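Local coordinates for periplasmic binding protein (Thermotoga lettingae TMO, PDB 4RY8) that binds 5-methylthioribose between its two lobes and probably serves as the solute-binding component of a sugar transporter, at residues L20-G25 and I76-R81; Y33-Q38 and D254-G259. All blocks are in the same frame, centred on the assembly; numbering follows the deposited sequence.

Contact 1: L20-G25 and I76-R81. With SR1 (5-S-methyl-5-thio-alpha-D-ribofuranose), chain G.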
ATOM      1  N   LEU C  20      -3.791   9.296  29.217  1.00 24.65           N
ATOM      2  CA  LEU C  20      -4.076   8.394  28.133  1.00 25.97           C
ATOM      3  C   LEU C  20      -5.531   8.048  28.273  1.00 23.22           C
ATOM      4  O   LEU C  20      -5.938   7.424  29.259  1.00 31.33           O
ATOM      5  CB  LEU C  20      -3.211   7.122  28.243  1.00 24.17           C
ATOM      6  CG  LEU C  20      -3.613   5.998  27.289  1.00 23.65           C
ATOM      7  CD1 LEU C  20      -3.579   6.417  25.811  1.00 27.27           C
ATOM      8  CD2 LEU C  20      -2.735   4.781  27.460  1.00 29.77           C
ATOM      9  N   VAL C  21      -6.329   8.481  27.312  1.00 24.10           N
ATOM     10  CA  VAL C  21      -7.761   8.246  27.353  1.00 22.61           C
ATOM     11  C   VAL C  21      -8.102   7.326  26.207  1.00 24.33           C
ATOM     12  O   VAL C  21      -7.974   7.710  25.045  1.00 24.91           O
ATOM     13  CB  VAL C  21      -8.558   9.559  27.227  1.00 27.38           C
ATOM     14  CG1 VAL C  21     -10.061   9.279  27.228  1.00 28.91           C
ATOM     15  CG2 VAL C  21      -8.197  10.482  28.358  1.00 26.35           C
ATOM     16  N   ARG C  22      -8.576   6.124  26.532  1.00 22.19           N
ATOM     17  CA  ARG C  22      -8.804   5.093  25.545  1.00 23.93           C
ATOM     18  C   ARG C  22     -10.227   4.721  25.424  1.00 21.27           C
ATOM     19  O   ARG C  22     -10.879   4.560  26.415  1.00 29.73           O
ATOM     20  CB  ARG C  22      -8.101   3.805  25.964  1.00 25.15           C
ATOM     21  CG  ARG C  22      -6.640   3.969  26.356  1.00 31.83           C
ATOM     22  CD  ARG C  22      -6.329   3.010  27.472  1.00 53.02           C
ATOM     23  NE  ARG C  22      -5.885   1.754  26.927  1.00 42.72           N
ATOM     24  CZ  ARG C  22      -6.003   0.562  27.508  1.00 34.70           C
ATOM     25  NH1 ARG C  22      -6.608   0.366  28.687  1.00 41.54           N
ATOM     26  NH2 ARG C  22      -5.501  -0.467  26.863  1.00 32.38           N
ATOM     27  N   GLU C  23     -10.672   4.446  24.222  1.00 20.25           N
ATOM     28  CA  GLU C  23     -12.023   3.924  24.023  1.00 22.75           C
ATOM     29  C   GLU C  23     -12.104   2.458  24.418  1.00 29.55           C
ATOM     30  O   GLU C  23     -13.085   2.018  25.004  1.00 27.44           O
ATOM     31  CB  GLU C  23     -12.455   4.079  22.561  1.00 21.35           C
ATOM     32  CG  GLU C  23     -13.946   3.802  22.321  1.00 24.34           C
ATOM     33  CD  GLU C  23     -14.373   3.637  20.836  1.00 24.73           C
ATOM     34  OE1 GLU C  23     -13.602   3.913  19.886  1.00 27.91           O
ATOM     35  OE2 GLU C  23     -15.522   3.209  20.597  1.00 33.10           O
ATOM     36  N   VAL C  24     -11.063   1.700  24.113  1.00 22.42           N
ATOM     37  CA  VAL C  24     -11.170   0.254  24.096  1.00 30.30           C
ATOM     38  C   VAL C  24      -9.901  -0.317  24.716  1.00 27.45           C
ATOM     39  O   VAL C  24      -8.823   0.188  24.465  1.00 24.58           O
ATOM     40  CB  VAL C  24     -11.333  -0.239  22.629  1.00 41.97           C
ATOM     41  CG1 VAL C  24     -11.001  -1.722  22.471  1.00 35.20           C
ATOM     42  CG2 VAL C  24     -12.746   0.049  22.145  1.00 62.40           C
ATOM     43  N   GLY C  25     -10.039  -1.346  25.533  1.00 27.01           N
ATOM     44  CA  GLY C  25      -8.877  -1.964  26.164  1.00 33.16           C
ATOM     45  C   GLY C  25      -8.805  -3.481  26.095  1.00 26.45           C
ATOM     46  O   GLY C  25      -7.866  -4.052  26.636  1.00 28.22           O
ATOM     47  N   ILE C  76      -3.364  12.012  25.373  1.00 22.07           N
ATOM     48  CA  ILE C  76      -3.428  11.096  24.264  1.00 22.23           C
ATOM     49  C   ILE C  76      -4.872  10.577  24.135  1.00 25.52           C
ATOM     50  O   ILE C  76      -5.436   9.983  25.064  1.00 29.35           O
ATOM     51  CB  ILE C  76      -2.472   9.911  24.449  1.00 22.96           C
ATOM     52  CG1 ILE C  76      -1.070  10.450  24.744  1.00 25.84           C
ATOM     53  CG2 ILE C  76      -2.449   9.027  23.215  1.00 20.96           C
ATOM     54  CD1 ILE C  76      -0.203   9.475  25.496  1.00 33.19           C
ATOM     55  N   ILE C  77      -5.472  10.830  22.991  1.00 24.20           N
ATOM     56  CA  ILE C  77      -6.741  10.244  22.651  1.00 20.61           C
ATOM     57  C   ILE C  77      -6.583   9.004  21.758  1.00 23.87           C
ATOM     58  O   ILE C  77      -6.148   9.061  20.595  1.00 22.07           O
ATOM     59  CB  ILE C  77      -7.675  11.266  22.059  1.00 25.45           C
ATOM     60  CG1 ILE C  77      -7.790  12.433  23.044  1.00 25.87           C
ATOM     61  CG2 ILE C  77      -9.033  10.621  21.830  1.00 26.91           C
ATOM     62  CD1 ILE C  77      -8.710  13.513  22.590  1.00 35.52           C
ATOM     63  N   ASP C  78      -6.984   7.875  22.333  1.00 20.15           N
ATOM     64  CA  ASP C  78      -6.852   6.581  21.739  1.00 20.24           C
ATOM     65  C   ASP C  78      -8.205   6.038  21.273  1.00 19.51           C
ATOM     66  O   ASP C  78      -9.030   5.696  22.102  1.00 21.62           O
ATOM     67  CB  ASP C  78      -6.287   5.690  22.816  1.00 31.26           C
ATOM     68  CG  ASP C  78      -5.691   4.468  22.279  1.00 47.21           C
ATOM     69  OD1 ASP C  78      -6.444   3.781  21.576  1.00 33.74           O
ATOM     70  OD2 ASP C  78      -4.483   4.225  22.545  1.00 33.48           O
ATOM     71  N   HIS C  79      -8.364   5.900  19.962  1.00 19.47           N
ATOM     72  CA  HIS C  79      -9.616   5.555  19.322  1.00 18.18           C
ATOM     73  C   HIS C  79     -10.659   6.650  19.607  1.00 24.57           C
ATOM     74  O   HIS C  79     -10.304   7.821  19.799  1.00 23.88           O
ATOM     75  CB  HIS C  79     -10.076   4.153  19.687  1.00 19.33           C
ATOM     76  CG  HIS C  79      -9.176   3.084  19.180  1.00 21.68           C
ATOM     77  ND1 HIS C  79      -7.843   3.049  19.495  1.00 25.62           N
ATOM     78  CD2 HIS C  79      -9.402   2.023  18.374  1.00 27.62           C
ATOM     79  CE1 HIS C  79      -7.281   2.015  18.911  1.00 22.40           C
ATOM     80  NE2 HIS C  79      -8.197   1.369  18.227  1.00 24.03           N
ATOM     81  N   GLY C  80     -11.931   6.269  19.637  1.00 20.32           N
ATOM     82  CA  GLY C  80     -13.019   7.205  19.840  1.00 20.09           C
ATOM     83  C   GLY C  80     -13.525   7.614  18.481  1.00 23.11           C
ATOM     84  O   GLY C  80     -13.017   7.176  17.492  1.00 31.30           O
ATOM     85  N   ARG C  81     -14.523   8.497  18.419  1.00 33.04           N
ATOM     86  CA  ARG C  81     -14.995   9.004  17.129  1.00 26.03           C
ATOM     87  C   ARG C  81     -14.976  10.513  17.129  1.00 21.85           C
ATOM     88  O   ARG C  81     -15.065  11.122  18.180  1.00 25.45           O
ATOM     89  CB  ARG C  81     -16.375   8.462  16.843  1.00 35.89           C
ATOM     90  CG  ARG C  81     -16.270   6.980  16.567  1.00 37.49           C
ATOM     91  CD  ARG C  81     -17.623   6.387  16.294  1.00 31.14           C
ATOM     92  NE  ARG C  81     -18.275   5.972  17.514  1.00 41.34           N
ATOM     93  CZ  ARG C  81     -19.176   6.667  18.193  1.00 56.14           C
ATOM     94  NH1 ARG C  81     -19.706   6.126  19.279  1.00 90.78           N
ATOM     95  NH2 ARG C  81     -19.565   7.878  17.807  1.00114.34           N
TER
HETATM   96  CS  SR1 G 401     -11.600  -1.994  17.748  1.00 25.10           C
HETATM   97  S   SR1 G 401     -10.368  -1.182  16.756  1.00 20.45           S
HETATM   98  C5  SR1 G 401      -9.185  -2.550  16.841  1.00 25.11           C
HETATM   99  C4  SR1 G 401      -7.908  -2.226  16.070  1.00 20.17           C
HETATM  100  O4  SR1 G 401      -7.397  -1.061  16.630  1.00 23.29           O
HETATM  101  C1  SR1 G 401      -5.965  -1.129  16.781  1.00 43.30           C
HETATM  102  O1  SR1 G 401      -5.418  -0.150  15.965  1.00 27.28           O
HETATM  103  C2  SR1 G 401      -5.477  -2.506  16.358  1.00 30.48           C
HETATM  104  O2  SR1 G 401      -4.644  -2.585  15.170  1.00 20.18           O
HETATM  105  C3  SR1 G 401      -6.784  -3.251  16.177  1.00 21.80           C
HETATM  106  O3  SR1 G 401      -6.737  -4.071  15.017  1.00 22.86           O
HETATM  107  O   HOH W   1      -8.682   2.383  22.673  1.00 27.23           O

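Contact 2: Y33-Q38 and D254-G259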
ATOM      1  N   TYR C  33       0.114  -2.416  24.128  1.00 25.50           N
ATOM      2  CA  TYR C  33       0.246  -0.967  23.869  1.00 24.57           C
ATOM      3  C   TYR C  33       0.345  -0.239  25.188  1.00 23.83           C
ATOM      4  O   TYR C  33       1.241   0.601  25.389  1.00 26.35           O
ATOM      5  CB  TYR C  33      -0.983  -0.532  23.106  1.00 25.31           C
ATOM      6  CG  TYR C  33      -1.180   0.947  22.875  1.00 21.48           C
ATOM      7  CD1 TYR C  33      -1.507   1.806  23.911  1.00 29.61           C
ATOM      8  CD2 TYR C  33      -1.051   1.488  21.592  1.00 22.44           C
ATOM      9  CE1 TYR C  33      -1.738   3.159  23.678  1.00 32.25           C
ATOM     10  CE2 TYR C  33      -1.240   2.850  21.364  1.00 26.87           C
ATOM     11  CZ  TYR C  33      -1.596   3.678  22.411  1.00 26.27           C
ATOM     12  OH  TYR C  33      -1.812   5.033  22.176  1.00 29.07           O
ATOM     13  N   LEU C  34      -0.571  -0.584  26.098  1.00 27.94           N
ATOM     14  CA  LEU C  34      -0.570  -0.026  27.459  1.00 29.83           C
ATOM     15  C   LEU C  34       0.737  -0.315  28.199  1.00 30.93           C
ATOM     16  O   LEU C  34       1.317   0.596  28.779  1.00 29.68           O
ATOM     17  CB  LEU C  34      -1.785  -0.513  28.260  1.00 34.73           C
ATOM     18  CG  LEU C  34      -1.907   0.098  29.656  1.00 32.90           C
ATOM     19  CD1 LEU C  34      -2.223   1.572  29.506  1.00 37.97           C
ATOM     20  CD2 LEU C  34      -2.930  -0.633  30.520  1.00 33.14           C
ATOM     21  N   ALA C  35       1.222  -1.556  28.148  1.00 26.46           N
ATOM     22  CA  ALA C  35       2.510  -1.865  28.748  1.00 35.91           C
ATOM     23  C   ALA C  35       3.612  -0.968  28.161  1.00 32.19           C
ATOM     24  O   ALA C  35       4.404  -0.414  28.915  1.00 36.38           O
ATOM     25  CB  ALA C  35       2.877  -3.334  28.573  1.00 37.50           C
ATOM     26  N   GLY C  36       3.648  -0.834  26.833  1.00 26.78           N
ATOM     27  CA  GLY C  36       4.581   0.030  26.156  1.00 25.83           C
ATOM     28  C   GLY C  36       4.518   1.485  26.604  1.00 29.24           C
ATOM     29  O   GLY C  36       5.536   2.099  26.870  1.00 26.18           O
ATOM     30  N   ALA C  37       3.317   2.045  26.705  1.00 25.77           N
ATOM     31  CA  ALA C  37       3.150   3.404  27.166  1.00 25.84           C
ATOM     32  C   ALA C  37       3.759   3.517  28.560  1.00 31.99           C
ATOM     33  O   ALA C  37       4.532   4.421  28.831  1.00 29.67           O
ATOM     34  CB  ALA C  37       1.640   3.790  27.157  1.00 26.80           C
ATOM     35  N   GLN C  38       3.438   2.585  29.438  1.00 31.93           N
ATOM     36  CA  GLN C  38       3.977   2.620  30.811  1.00 33.40           C
ATOM     37  C   GLN C  38       5.484   2.528  30.865  1.00 38.13           C
ATOM     38  O   GLN C  38       6.107   3.237  31.657  1.00 46.11           O
ATOM     39  CB  GLN C  38       3.365   1.516  31.664  1.00 33.99           C
ATOM     40  CG  GLN C  38       1.871   1.706  31.863  1.00 30.92           C
ATOM     41  CD  GLN C  38       1.157   0.421  32.202  1.00 40.30           C
ATOM     42  OE1 GLN C  38       1.663  -0.673  31.954  1.00 51.06           O
ATOM     43  NE2 GLN C  38      -0.030   0.543  32.774  1.00 42.00           N
ATOM     44  N   ASP C 254       4.459  -3.889  16.124  1.00 30.10           N
ATOM     45  CA  ASP C 254       4.653  -4.144  17.550  1.00 27.63           C
ATOM     46  C   ASP C 254       3.864  -3.106  18.373  1.00 23.00           C
ATOM     47  O   ASP C 254       4.345  -2.000  18.525  1.00 21.97           O
ATOM     48  CB  ASP C 254       6.142  -4.042  17.891  1.00 26.68           C
ATOM     49  CG  ASP C 254       6.438  -4.399  19.331  1.00 43.46           C
ATOM     50  OD1 ASP C 254       5.500  -4.705  20.089  1.00 50.11           O
ATOM     51  OD2 ASP C 254       7.629  -4.377  19.691  1.00 30.12           O
ATOM     52  N   SER C 255       2.702  -3.486  18.942  1.00 25.65           N
ATOM     53  CA  SER C 255       1.805  -2.511  19.637  1.00 26.77           C
ATOM     54  C   SER C 255       2.488  -1.867  20.842  1.00 35.32           C
ATOM     55  O   SER C 255       2.200  -0.726  21.178  1.00 27.86           O
ATOM     56  CB  SER C 255       0.488  -3.166  20.073  1.00 21.45           C
ATOM     57  OG  SER C 255       0.706  -4.309  20.889  1.00 22.57           O
ATOM     58  N   TYR C 256       3.409  -2.598  21.455  1.00 23.05           N
ATOM     59  CA  TYR C 256       4.241  -2.109  22.560  1.00 30.16           C
ATOM     60  C   TYR C 256       5.024  -0.864  22.155  1.00 24.22           C
ATOM     61  O   TYR C 256       5.067   0.107  22.883  1.00 29.23           O
ATOM     62  CB  TYR C 256       5.223  -3.245  22.999  1.00 27.69           C
ATOM     63  CG  TYR C 256       6.051  -3.009  24.275  1.00 34.38           C
ATOM     64  CD1 TYR C 256       5.536  -3.295  25.541  1.00 35.43           C
ATOM     65  CD2 TYR C 256       7.362  -2.522  24.201  1.00 34.86           C
ATOM     66  CE1 TYR C 256       6.295  -3.077  26.694  1.00 43.62           C
ATOM     67  CE2 TYR C 256       8.123  -2.308  25.347  1.00 35.66           C
ATOM     68  CZ  TYR C 256       7.587  -2.581  26.587  1.00 50.65           C
ATOM     69  OH  TYR C 256       8.356  -2.368  27.712  1.00 52.99           O
ATOM     70  N   ALA C 257       5.665  -0.920  20.993  1.00 28.80           N
ATOM     71  CA  ALA C 257       6.374   0.215  20.407  1.00 26.58           C
ATOM     72  C   ALA C 257       5.384   1.305  19.956  1.00 27.52           C
ATOM     73  O   ALA C 257       5.705   2.476  19.947  1.00 26.71           O
ATOM     74  CB  ALA C 257       7.165  -0.241  19.207  1.00 36.83           C
ATOM     75  N   VAL C 258       4.194   0.927  19.542  1.00 25.44           N
ATOM     76  CA  VAL C 258       3.229   1.963  19.174  1.00 24.72           C
ATOM     77  C   VAL C 258       2.897   2.732  20.452  1.00 22.81           C
ATOM     78  O   VAL C 258       2.777   3.961  20.441  1.00 27.64           O
ATOM     79  CB  VAL C 258       1.970   1.401  18.512  1.00 31.40           C
ATOM     80  CG1 VAL C 258       0.932   2.505  18.322  1.00 33.81           C
ATOM     81  CG2 VAL C 258       2.316   0.762  17.181  1.00 40.31           C
ATOM     82  N   GLY C 259       2.751   2.012  21.556  1.00 24.37           N
ATOM     83  CA  GLY C 259       2.416   2.628  22.826  1.00 35.33           C
ATOM     84  C   GLY C 259       3.521   3.500  23.386  1.00 32.08           C
ATOM     85  O   GLY C 259       3.248   4.577  23.869  1.00 28.95           O
TER

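Contact 1: L20-G25 and I76-R81
V21 and I77 pair in register near the C-terminal ends of parallel strands 17-22 and 74-78; the axes of the short segments come within 4.8 Å, 16° apart. V21 is gripped through both backbone polar atoms: its N donates to I76 O at 2.8 Å, and its O accepts from D78 N at 2.9 Å. E23 N continues the pairing onto D78 O, 3.0 Å away, and R22 CA adds a C-H...O contact to that same oxygen.

Past the strand ends the contact passes to side chains. A chi1 of -169° sends the extended E23 chain off beside its own carbonyl carbon to the loop after strand 74-78, where E23 OE1 accepts from G80 N at 2.9 Å, on the anti side and 34° out of the carboxylate plane. The H79 ring bridges protein and ligand. H79 ND1 donates to D78 OD1, which lies somewhat out of the ring plane, at 2.6 Å, while H79 NE2 donates edge-on to O4 of the methylthioribose, 3.0 Å away and nearly straight. D78 is thus a second-shell residue that helps fix the rotation of H79. A water held by V24 N also donates to D78 OD1.

At the other end, L20 CD1 packs 3.9 Å from I76 CG2. D103, D231, R153 and Q116 also hydrogen-bond the sugar. The pairing belongs to the parallel sheet of one lobe of the periplasmic binding protein fold, and the loop after strand 74-78 brings H79 to the sugar. Strands 17-22 and 74-78 are flanked by 47-52 and 98-102; L20 and R22 face helix 28-44, whereas V21 lies on helix 57-69.

Contact 2: Y33-Q38 and D254-G259
Two helices meet here by close backbone packing at small residues: 28-44, the first helix of the lobe, and 255-270, more than 200 residues later in the chain. The axes of the two short helical segments come within 6.5 Å at 42°. G36 and G259 allow this, since a CB on either would clash with a carbonyl oxygen of the other helix. Instead, C-H...O contacts run both ways, from G36 CA to Y256 O at 3.3 Å and from G259 CA to Y33 O at 3.5 Å.

Each glycine also lies against a tyrosine ring. G259 CA stands over the centre of the Y33 ring, 3.8 Å from its centroid, with V258 CG1 3.8 Å from Y33 CE2. A chi1 of -172° turns the Y256 ring back over G36, whose CA lies over one face, offset toward the rim, and A35 CB touches Y256 CE1.

Replacing Y33 by an alanine is likely to strip the ring from G259 CA and V258 CG1 and leave a gap beside them. Between the segments themselves there is no conventional hydrogen bond; CH-pi, C-H...O and apolar contacts, all dependent on close approach, join them, while S255 OG and Y256 OH bond to F29 and S39 of helix 28-44.

Overall arrangement
Contacts 1 and 2 are both buried in the same lobe, their centres about 14 Å apart, and helix 28-44 follows strand 17-22 directly, so one strand-helix unit supplies the first segment of each. They meet where L34 CD1 packs 3.8 Å from L20 CD2 and where Y33 OH lies 2.8 Å from D78 OD2. Their chemistry differs with place: contact 1, inside the sheet, relies on backbone hydrogen bonds and ends in a polar chain that reaches the sugar, whereas contact 2, over one side of that sheet, joins helices through glycines and aromatic faces. H79 in contact 1 binds the ligand; in contact 2 the S255 side chain is about 7 Å from the bound methylthioribose.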